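Local structure of putative cell adhesion protein (Bacteroides fragilis, 4H40) at residues E202-S207 and L251-G256; L271-N276 and T280-L285; T287-T292 and Y297-T302. The protein probably serves as a subunit of the pili with which this gut bacterium adheres to surfaces. All coordinates share one frame; numbering follows the deposited sequence.

In the fold
All three contacts lie in the C-terminal half of the chain and all are buried, but they bind the fold differently. Interaction 2 is a hairpin within one sheet, held by backbone hydrogen bonds, and its outer strand also meets the second subunit. Interaction 1 packs that same sheet, through strand 197-207, against strand 251-257 by hydrocarbon alone. Interaction 3 follows where the chain crosses from 278-287 to 296-305, and it mixes a CH-pi contact with hydrogen bonds and a water. The centres of interactions 1 and 2 are 11 Å apart on neighbouring strands; interactions 2 and 3 meet where M284 packs on Y299.

Interaction 1: E202-S207 and L251-G256; sequences EGIEIS and LVAHTG
I204 faces A253 with 8.0 Å between their CA atoms, and I206 faces T255 with the CA atoms 9.5 Å apart, a spacing that widens along two strands running in broadly the same direction and too far apart for backbone hydrogen bonds. Side chains alone bridge the gap. The CD1 methyl of I204 rests 3.7 Å from CB of A253, so the long isoleucine meets a single methyl. One step further on, CD1 of I206 comes within 3.8 Å of CG2 of T255, and here the two side chains reach toward each other tip to tip. In both isoleucines CG1 sits beside the backbone N, and the chain then runs on nearly straight (chi2 157° in I204 and 175° in I206), which carries CD1 out toward the other strand as the touching end. T255 turns its methyl to this contact, with OG1 anti to the backbone N (chi1 -159°). The two contacts bury 111 Å² between them. This is the face-to-face packing of a beta-sandwich, in keeping with the transthyretin-like fold of the fimbrillin family: strand 197-207 belongs to the sheet with 237-240 and 266-275, whereas 251-257 pairs with 177-190. The chain turns a corner at E202, and G203, with a positive phi, leads it into the strand. From there I204 and I206 share one face, and E205 turns to the other, where its carboxylate makes a salt bridge with R239. V252 and H254 likewise point away from the contact, and H254 ND1 is hydrogen-bonded to the hydroxyl of Y139. Around the apolar pairs, I240 packs on both A253 and T255, while I206 also meets M184 and F186 of strand 177-190.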
loop_
_atom_site.group_PDB
_atom_site.type_symbol
_atom_site.label_atom_id
_atom_site.label_comp_id
_atom_site.label_asym_id
_atom_site.label_seq_id
_atom_site.Cartn_x
_atom_site.Cartn_y
_atom_site.Cartn_z
ATOM N N GLU B 202 -25.574 1.418 -2.638
ATOM C CA GLU B 202 -24.477 1.723 -3.557
ATOM C C GLU B 202 -23.270 0.757 -3.350
ATOM O O GLU B 202 -22.473 0.601 -4.268
ATOM C CB GLU B 202 -24.009 3.188 -3.409
ATOM C CG GLU B 202 -25.034 4.260 -3.758
ATOM C CD GLU B 202 -26.107 4.591 -2.724
ATOM O OE1 GLU B 202 -26.018 4.101 -1.574
ATOM O OE2 GLU B 202 -27.053 5.336 -3.075
ATOM N N GLY B 203 -23.157 0.152 -2.155
ATOM C CA GLY B 203 -22.101 -0.786 -1.784
ATOM C C GLY B 203 -20.682 -0.338 -2.085
ATOM O O GLY B 203 -20.343 0.843 -1.945
ATOM N N ILE B 204 -19.842 -1.282 -2.521
ATOM C CA ILE B 204 -18.440 -1.024 -2.872
ATOM C C ILE B 204 -18.292 -1.038 -4.396
ATOM O O ILE B 204 -18.576 -2.052 -5.040
ATOM C CB ILE B 204 -17.500 -2.053 -2.177
ATOM C CG1 ILE B 204 -17.578 -1.910 -0.651
ATOM C CG2 ILE B 204 -16.043 -1.937 -2.704
ATOM C CD1 ILE B 204 -17.180 -3.085 0.055
ATOM N N GLU B 205 -17.877 0.099 -4.960
ATOM C CA GLU B 205 -17.662 0.245 -6.392
ATOM C C GLU B 205 -16.153 0.342 -6.701
ATOM O O GLU B 205 -15.449 1.227 -6.208
ATOM C CB GLU B 205 -18.428 1.441 -6.942
ATOM C CG GLU B 205 -18.359 1.523 -8.455
ATOM C CD GLU B 205 -19.414 2.400 -9.097
ATOM O OE1 GLU B 205 -19.620 3.543 -8.622
ATOM O OE2 GLU B 205 -20.021 1.947 -10.095
ATOM N N ILE B 206 -15.678 -0.639 -7.468
ATOM C CA ILE B 206 -14.324 -0.773 -7.966
ATOM C C ILE B 206 -14.361 -0.200 -9.403
ATOM O O ILE B 206 -15.233 -0.555 -10.183
ATOM C CB ILE B 206 -13.876 -2.253 -7.863
ATOM C CG1 ILE B 206 -14.079 -2.786 -6.415
ATOM C CG2 ILE B 206 -12.427 -2.446 -8.344
ATOM C CD1 ILE B 206 -13.795 -4.230 -6.213
ATOM N N SER B 207 -13.479 0.755 -9.701
ATOM C CA SER B 207 -13.408 1.470 -10.980
ATOM C C SER B 207 -12.001 1.456 -11.551
ATOM O O SER B 207 -11.032 1.412 -10.792
ATOM C CB SER B 207 -13.849 2.921 -10.788
ATOM O OG SER B 207 -15.259 3.077 -10.803
ATOM N N LEU B 251 -17.679 -6.475 8.178
ATOM C CA LEU B 251 -18.313 -6.856 6.925
ATOM C C LEU B 251 -17.283 -7.439 5.967
ATOM O O LEU B 251 -16.170 -6.929 5.906
ATOM C CB LEU B 251 -18.931 -5.629 6.275
ATOM C CG LEU B 251 -20.014 -4.880 7.015
ATOM C CD1 LEU B 251 -20.168 -3.518 6.403
ATOM C CD2 LEU B 251 -21.350 -5.641 6.977
ATOM N N VAL B 252 -17.633 -8.480 5.201
ATOM C CA VAL B 252 -16.732 -9.058 4.188
ATOM C C VAL B 252 -17.407 -8.996 2.817
ATOM O O VAL B 252 -18.435 -9.635 2.578
ATOM C CB VAL B 252 -16.224 -10.496 4.494
ATOM C CG1 VAL B 252 -15.246 -10.957 3.428
ATOM C CG2 VAL B 252 -15.543 -10.545 5.846
ATOM N N ALA B 253 -16.817 -8.231 1.912
ATOM C CA ALA B 253 -17.322 -8.122 0.547
ATOM C C ALA B 253 -16.250 -8.606 -0.409
ATOM O O ALA B 253 -15.074 -8.347 -0.184
ATOM C CB ALA B 253 -17.731 -6.690 0.244
ATOM N N HIS B 254 -16.630 -9.382 -1.409
ATOM C CA HIS B 254 -15.695 -9.881 -2.412
ATOM C C HIS B 254 -16.325 -9.874 -3.801
ATOM O O HIS B 254 -17.542 -9.789 -3.948
ATOM C CB HIS B 254 -15.156 -11.277 -2.060
ATOM C CG HIS B 254 -16.195 -12.350 -2.027
ATOM N ND1 HIS B 254 -16.316 -13.264 -3.048
ATOM C CD2 HIS B 254 -17.122 -12.630 -1.086
ATOM C CE1 HIS B 254 -17.298 -14.073 -2.697
ATOM N NE2 HIS B 254 -17.825 -13.716 -1.537
ATOM N N THR B 255 -15.483 -9.907 -4.816
ATOM C CA THR B 255 -15.917 -9.944 -6.199
ATOM C C THR B 255 -14.806 -10.447 -7.070
ATOM O O THR B 255 -13.624 -10.366 -6.695
ATOM C CB THR B 255 -16.408 -8.560 -6.681
ATOM O OG1 THR B 255 -17.244 -8.748 -7.800
ATOM C CG2 THR B 255 -15.291 -7.593 -7.023
ATOM N N GLY B 256 -15.202 -10.928 -8.246
ATOM C CA GLY B 256 -14.270 -11.357 -9.266
ATOM C C GLY B 256 -13.939 -10.151 -10.107
ATOM O O GLY B 256 -14.791 -9.276 -10.297
#

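Interaction 2: L271-N276 and T280-L285; sequences LNLKVN and TQYQML
L271 and Y282 form an antiparallel hydrogen-bonded pair, L271 N to Y282 O at 2.9 Å and Y282 N to L271 O at 3.0 Å. In the next such pair, L273 O is gripped twice by one residue: T280 N reaches it at 2.7 Å almost straight along the C=O bond, and T280 OG1 at 3.0 Å from above the carbonyl plane. OG1 gets there by lying between its own backbone N and carbonyl carbon (chi1 68°). Between these pairs, on the opposite face, the amides of N272 and Q281 lie side by side with planes 54° apart, joined by a weak NE2 to OD1 bond of 2.9 Å, while N272 ND2 is held by G203 O. Q281 N is hydrogen-bonded to N322 OD1 of the second subunit.

On the face of L271 and L273, CD1 of L273 meets CE2 of Y282 at 4.2 Å, the side chains crossing at about a right angle. V275 CG2 borders T280 OG1 and the Y282 hydroxyl, which T310 positions by a hydrogen bond. That face packs on V303 and L312 of strands 296-305 and 310-321. The two strands form a beta hairpin, 278-287 outermost within the chain and 266-275 flanked by 197-207.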
loop_
_atom_site.group_PDB
_atom_site.type_symbol
_atom_site.label_atom_id
_atom_site.label_comp_id
_atom_site.label_asym_id
_atom_site.label_seq_id
_atom_site.Cartn_x
_atom_site.Cartn_y
_atom_site.Cartn_z
ATOM N N LEU B 271 -16.225 2.963 -1.070
ATOM C CA LEU B 271 -17.011 2.241 -0.090
ATOM C C LEU B 271 -18.116 3.140 0.396
ATOM O O LEU B 271 -17.838 4.200 0.933
ATOM C CB LEU B 271 -16.123 1.773 1.075
ATOM C CG LEU B 271 -14.953 0.858 0.701
ATOM C CD1 LEU B 271 -13.693 1.666 0.411
ATOM C CD2 LEU B 271 -14.673 -0.122 1.774
ATOM N N ASN B 272 -19.374 2.752 0.138
ATOM C CA ASN B 272 -20.576 3.466 0.560
ATOM C C ASN B 272 -21.139 2.715 1.735
ATOM O O ASN B 272 -21.675 1.608 1.571
ATOM C CB ASN B 272 -21.564 3.570 -0.583
ATOM C CG ASN B 272 -20.981 4.229 -1.799
ATOM O OD1 ASN B 272 -20.924 5.441 -1.886
ATOM N ND2 ASN B 272 -20.518 3.441 -2.745
ATOM N N LEU B 273 -20.906 3.251 2.945
ATOM C CA LEU B 273 -21.298 2.572 4.177
ATOM C C LEU B 273 -22.172 3.446 5.043
ATOM O O LEU B 273 -22.103 4.679 4.976
ATOM C CB LEU B 273 -20.038 2.155 4.983
ATOM C CG LEU B 273 -18.914 1.410 4.240
ATOM C CD1 LEU B 273 -17.635 1.369 5.054
ATOM C CD2 LEU B 273 -19.334 0.008 3.847
ATOM N N LYS B 274 -22.986 2.798 5.878
ATOM C CA LYS B 274 -23.848 3.450 6.849
ATOM C C LYS B 274 -23.194 3.266 8.204
ATOM O O LYS B 274 -23.310 2.202 8.798
ATOM C CB LYS B 274 -25.271 2.871 6.793
ATOM C CG LYS B 274 -26.328 3.745 7.434
ATOM C CD LYS B 274 -27.678 3.100 7.246
ATOM C CE LYS B 274 -28.803 4.064 7.510
ATOM N NZ LYS B 274 -30.115 3.365 7.486
ATOM N N VAL B 275 -22.448 4.265 8.653
ATOM C CA VAL B 275 -21.733 4.253 9.933
ATOM C C VAL B 275 -22.592 4.971 10.978
ATOM O O VAL B 275 -22.968 6.118 10.781
ATOM C CB VAL B 275 -20.311 4.872 9.820
ATOM C CG1 VAL B 275 -19.549 4.735 11.128
ATOM C CG2 VAL B 275 -19.530 4.226 8.680
ATOM N N ASN B 276 -22.929 4.267 12.067
ATOM C CA ASN B 276 -23.762 4.757 13.163
ATOM C C ASN B 276 -25.030 5.472 12.658
ATOM O O ASN B 276 -25.422 6.508 13.202
ATOM C CB ASN B 276 -22.953 5.658 14.096
ATOM C CG ASN B 276 -21.847 4.949 14.829
ATOM O OD1 ASN B 276 -21.864 3.728 15.012
ATOM N ND2 ASN B 276 -20.870 5.712 15.291
ATOM N N THR B 280 -21.964 7.383 4.646
ATOM C CA THR B 280 -20.582 7.831 4.444
ATOM C C THR B 280 -20.041 7.258 3.129
ATOM O O THR B 280 -20.588 6.288 2.618
ATOM C CB THR B 280 -19.672 7.409 5.619
ATOM O OG1 THR B 280 -19.529 5.993 5.621
ATOM C CG2 THR B 280 -20.160 7.885 6.975
ATOM N N GLN B 281 -18.964 7.836 2.600
ATOM C CA GLN B 281 -18.289 7.369 1.402
ATOM C C GLN B 281 -16.768 7.579 1.590
ATOM O O GLN B 281 -16.334 8.623 2.060
ATOM C CB GLN B 281 -18.832 8.063 0.141
ATOM C CG GLN B 281 -18.260 7.537 -1.192
ATOM C CD GLN B 281 -18.816 8.245 -2.406
ATOM O OE1 GLN B 281 -18.707 9.465 -2.568
ATOM N NE2 GLN B 281 -19.392 7.483 -3.316
ATOM N N TYR B 282 -15.985 6.563 1.260
ATOM C CA TYR B 282 -14.536 6.558 1.372
ATOM C C TYR B 282 -13.941 6.086 0.092
ATOM O O TYR B 282 -14.421 5.116 -0.488
ATOM C CB TYR B 282 -14.056 5.630 2.511
ATOM C CG TYR B 282 -14.738 5.895 3.823
ATOM C CD1 TYR B 282 -14.343 6.952 4.629
ATOM C CD2 TYR B 282 -15.797 5.101 4.254
ATOM C CE1 TYR B 282 -14.974 7.209 5.841
ATOM C CE2 TYR B 282 -16.446 5.356 5.460
ATOM C CZ TYR B 282 -16.038 6.423 6.244
ATOM O OH TYR B 282 -16.661 6.687 7.439
ATOM N N GLN B 283 -12.862 6.715 -0.327
ATOM C CA GLN B 283 -12.201 6.311 -1.548
ATOM C C GLN B 283 -10.788 5.820 -1.306
ATOM O O GLN B 283 -9.978 6.532 -0.698
ATOM C CB GLN B 283 -12.166 7.469 -2.548
ATOM C CG GLN B 283 -11.348 7.145 -3.778
ATOM C CD GLN B 283 -11.489 8.192 -4.813
ATOM O OE1 GLN B 283 -12.051 7.945 -5.876
ATOM N NE2 GLN B 283 -10.992 9.384 -4.516
HETATM N N MSE B 284 -10.481 4.630 -1.845
HETATM C CA MSE B 284 -9.142 4.075 -1.862
HETATM C C MSE B 284 -8.613 4.214 -3.302
HETATM O O MSE B 284 -9.201 3.603 -4.196
HETATM C CB MSE B 284 -9.116 2.608 -1.419
HETATM C CG MSE B 284 -9.418 2.346 0.035
HETATM SE SE MSE B 284 -9.803 0.396 0.343
HETATM C CE MSE B 284 -8.490 -0.345 -0.774
ATOM N N LEU B 285 -7.549 5.031 -3.556
ATOM C CA LEU B 285 -6.971 5.083 -4.890
ATOM C C LEU B 285 -5.769 4.179 -4.874
ATOM O O LEU B 285 -4.892 4.371 -4.044
ATOM C CB LEU B 285 -6.636 6.497 -5.332
ATOM C CG LEU B 285 -7.800 7.252 -5.995
ATOM C CD1 LEU B 285 -7.609 8.750 -5.859
ATOM C CD2 LEU B 285 -7.943 6.894 -7.467
#

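Interaction 3: T287-T292 and Y297-T302; sequences TGLYLT and YNYTAT
Y297 and L291 meet through similar torsions: each sets CG beside its backbone N (chi1 -58° in Y297, -49° in L291); in the leucine CD1 continues the chain, and the other branch, CD2, is turned over the middle of the tyrosine ring. CD2 stands 3.6 Å from the centroid of the Y297 ring and only 10° off the ring normal, a well-centred CH-pi contact. The ring's far end reaches the backbone of 290-292. There the hydroxyl accepts a nearly straight hydrogen bond from the main chain, T292 N to Y297 OH at 2.9 Å. T292 OG1 lies 3.3 Å from Y297 OH, at best a weak and unsettled bond, because the T292 hydroxyl is itself hydrogen-bonded to H295 ND1. A water in the plane of the ring, at its edge, completes the surroundings: it lies 2.6 Å from Y297 OH and donates to Y290 O at 2.5 Å. The hydroxyl is tied to the main chain and to this water, and one face lies under the leucine methyl, which probably limits how far the ring can swing.

L289 and Y299 approach from opposite directions. Both leucine methyls come close to the hydroxyl, CD1 at 4.0 Å from Y299 OH. L289 and L291 also pack on I267, and their strand adds to 260-262 through backbone bonds with A262 and T260, whereas 297-302 runs beside 177-190. The chain has just turned a corner at G288 and here crosses from one side of the sandwich to the other. A tyrosine near the start of a strand whose hydroxyl bonds the backbone five residues earlier fits the tyrosine corner, a motif found chiefly in Greek-key beta-sandwiches and barrels.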
loop_
_atom_site.group_PDB
_atom_site.type_symbol
_atom_site.label_atom_id
_atom_site.label_comp_id
_atom_site.label_asym_id
_atom_site.label_seq_id
_atom_site.Cartn_x
_atom_site.Cartn_y
_atom_site.Cartn_z
ATOM N N THR B 287 -2.761 2.481 -6.975
ATOM C CA THR B 287 -1.879 2.576 -8.124
ATOM C C THR B 287 -0.908 1.370 -8.062
ATOM O O THR B 287 -0.735 0.782 -6.988
ATOM C CB THR B 287 -1.221 3.964 -8.089
ATOM O OG1 THR B 287 -0.509 4.237 -9.306
ATOM C CG2 THR B 287 -0.345 4.152 -6.869
ATOM N N GLY B 288 -0.354 0.992 -9.218
ATOM C CA GLY B 288 0.605 -0.102 -9.366
ATOM C C GLY B 288 0.074 -1.484 -9.058
ATOM O O GLY B 288 0.600 -2.157 -8.163
ATOM N N LEU B 289 -0.972 -1.917 -9.790
ATOM C CA LEU B 289 -1.610 -3.208 -9.552
ATOM C C LEU B 289 -1.564 -4.154 -10.782
ATOM O O LEU B 289 -1.853 -3.707 -11.893
ATOM C CB LEU B 289 -3.071 -2.980 -9.114
ATOM C CG LEU B 289 -3.358 -2.906 -7.598
ATOM C CD1 LEU B 289 -4.809 -2.551 -7.336
ATOM C CD2 LEU B 289 -3.062 -4.237 -6.902
ATOM N N TYR B 290 -1.190 -5.460 -10.555
ATOM C CA TYR B 290 -1.119 -6.561 -11.532
ATOM C C TYR B 290 -1.989 -7.711 -11.023
ATOM O O TYR B 290 -1.545 -8.578 -10.244
ATOM C CB TYR B 290 0.330 -7.021 -11.805
ATOM C CG TYR B 290 0.536 -7.598 -13.194
ATOM C CD1 TYR B 290 0.472 -6.787 -14.324
ATOM C CD2 TYR B 290 0.803 -8.954 -13.378
ATOM C CE1 TYR B 290 0.644 -7.311 -15.605
ATOM C CE2 TYR B 290 0.998 -9.489 -14.655
ATOM C CZ TYR B 290 0.911 -8.665 -15.769
ATOM O OH TYR B 290 1.089 -9.177 -17.045
ATOM N N LEU B 291 -3.280 -7.640 -11.386
ATOM C CA LEU B 291 -4.309 -8.597 -10.968
ATOM C C LEU B 291 -4.295 -9.754 -11.949
ATOM O O LEU B 291 -4.468 -9.540 -13.157
ATOM C CB LEU B 291 -5.680 -7.884 -10.910
ATOM C CG LEU B 291 -5.752 -6.517 -10.144
ATOM C CD1 LEU B 291 -7.149 -5.875 -10.241
ATOM C CD2 LEU B 291 -5.389 -6.671 -8.692
ATOM N N THR B 292 -3.955 -10.954 -11.465
ATOM C CA THR B 292 -3.881 -12.134 -12.333
ATOM C C THR B 292 -4.880 -13.227 -11.876
ATOM O O THR B 292 -5.364 -13.206 -10.740
ATOM C CB THR B 292 -2.441 -12.669 -12.420
ATOM O OG1 THR B 292 -1.940 -12.960 -11.116
ATOM C CG2 THR B 292 -1.507 -11.695 -13.051
ATOM N N TYR B 297 -6.765 -10.478 -3.880
ATOM C CA TYR B 297 -6.208 -9.188 -3.523
ATOM C C TYR B 297 -7.082 -8.723 -2.378
ATOM O O TYR B 297 -8.193 -8.235 -2.589
ATOM C CB TYR B 297 -6.156 -8.257 -4.773
ATOM C CG TYR B 297 -5.327 -8.887 -5.876
ATOM C CD1 TYR B 297 -5.899 -9.786 -6.778
ATOM C CD2 TYR B 297 -3.950 -8.706 -5.926
ATOM C CE1 TYR B 297 -5.129 -10.460 -7.717
ATOM C CE2 TYR B 297 -3.173 -9.356 -6.880
ATOM C CZ TYR B 297 -3.760 -10.268 -7.744
ATOM O OH TYR B 297 -2.991 -10.905 -8.692
ATOM N N ASN B 298 -6.663 -9.117 -1.164
ATOM C CA ASN B 298 -7.331 -8.888 0.118
ATOM C C ASN B 298 -6.915 -7.598 0.780
ATOM O O ASN B 298 -5.748 -7.308 0.861
ATOM C CB ASN B 298 -7.003 -10.031 1.055
ATOM C CG ASN B 298 -7.272 -11.357 0.430
ATOM O OD1 ASN B 298 -8.269 -11.525 -0.278
ATOM N ND2 ASN B 298 -6.374 -12.314 0.646
ATOM N N TYR B 299 -7.879 -6.840 1.246
ATOM C CA TYR B 299 -7.711 -5.576 1.944
ATOM C C TYR B 299 -8.448 -5.662 3.272
ATOM O O TYR B 299 -9.434 -6.395 3.362
ATOM C CB TYR B 299 -8.245 -4.423 1.096
ATOM C CG TYR B 299 -7.395 -4.141 -0.124
ATOM C CD1 TYR B 299 -7.550 -4.881 -1.299
ATOM C CD2 TYR B 299 -6.457 -3.108 -0.121
ATOM C CE1 TYR B 299 -6.758 -4.630 -2.419
ATOM C CE2 TYR B 299 -5.687 -2.829 -1.243
ATOM C CZ TYR B 299 -5.810 -3.619 -2.374
ATOM O OH TYR B 299 -4.990 -3.374 -3.442
ATOM N N THR B 300 -7.912 -4.999 4.324
ATOM C CA THR B 300 -8.529 -4.946 5.657
ATOM C C THR B 300 -8.623 -3.468 6.010
ATOM O O THR B 300 -7.608 -2.769 6.086
ATOM C CB THR B 300 -7.812 -5.838 6.670
ATOM O OG1 THR B 300 -7.651 -7.117 6.058
ATOM C CG2 THR B 300 -8.617 -6.073 7.894
ATOM N N ALA B 301 -9.855 -2.967 6.066
ATOM C CA ALA B 301 -10.079 -1.566 6.346
ATOM C C ALA B 301 -10.775 -1.405 7.728
ATOM O O ALA B 301 -11.526 -2.289 8.127
ATOM C CB ALA B 301 -10.902 -0.944 5.223
ATOM N N THR B 302 -10.497 -0.310 8.464
ATOM C CA THR B 302 -11.141 -0.057 9.747
ATOM C C THR B 302 -11.784 1.307 9.720
ATOM O O THR B 302 -11.119 2.272 9.385
ATOM C CB THR B 302 -10.132 -0.174 10.895
ATOM O OG1 THR B 302 -9.532 -1.461 10.857
ATOM C CG2 THR B 302 -10.756 0.061 12.247
HETATM O O HOH W 1 -0.460 -10.538 -9.084
#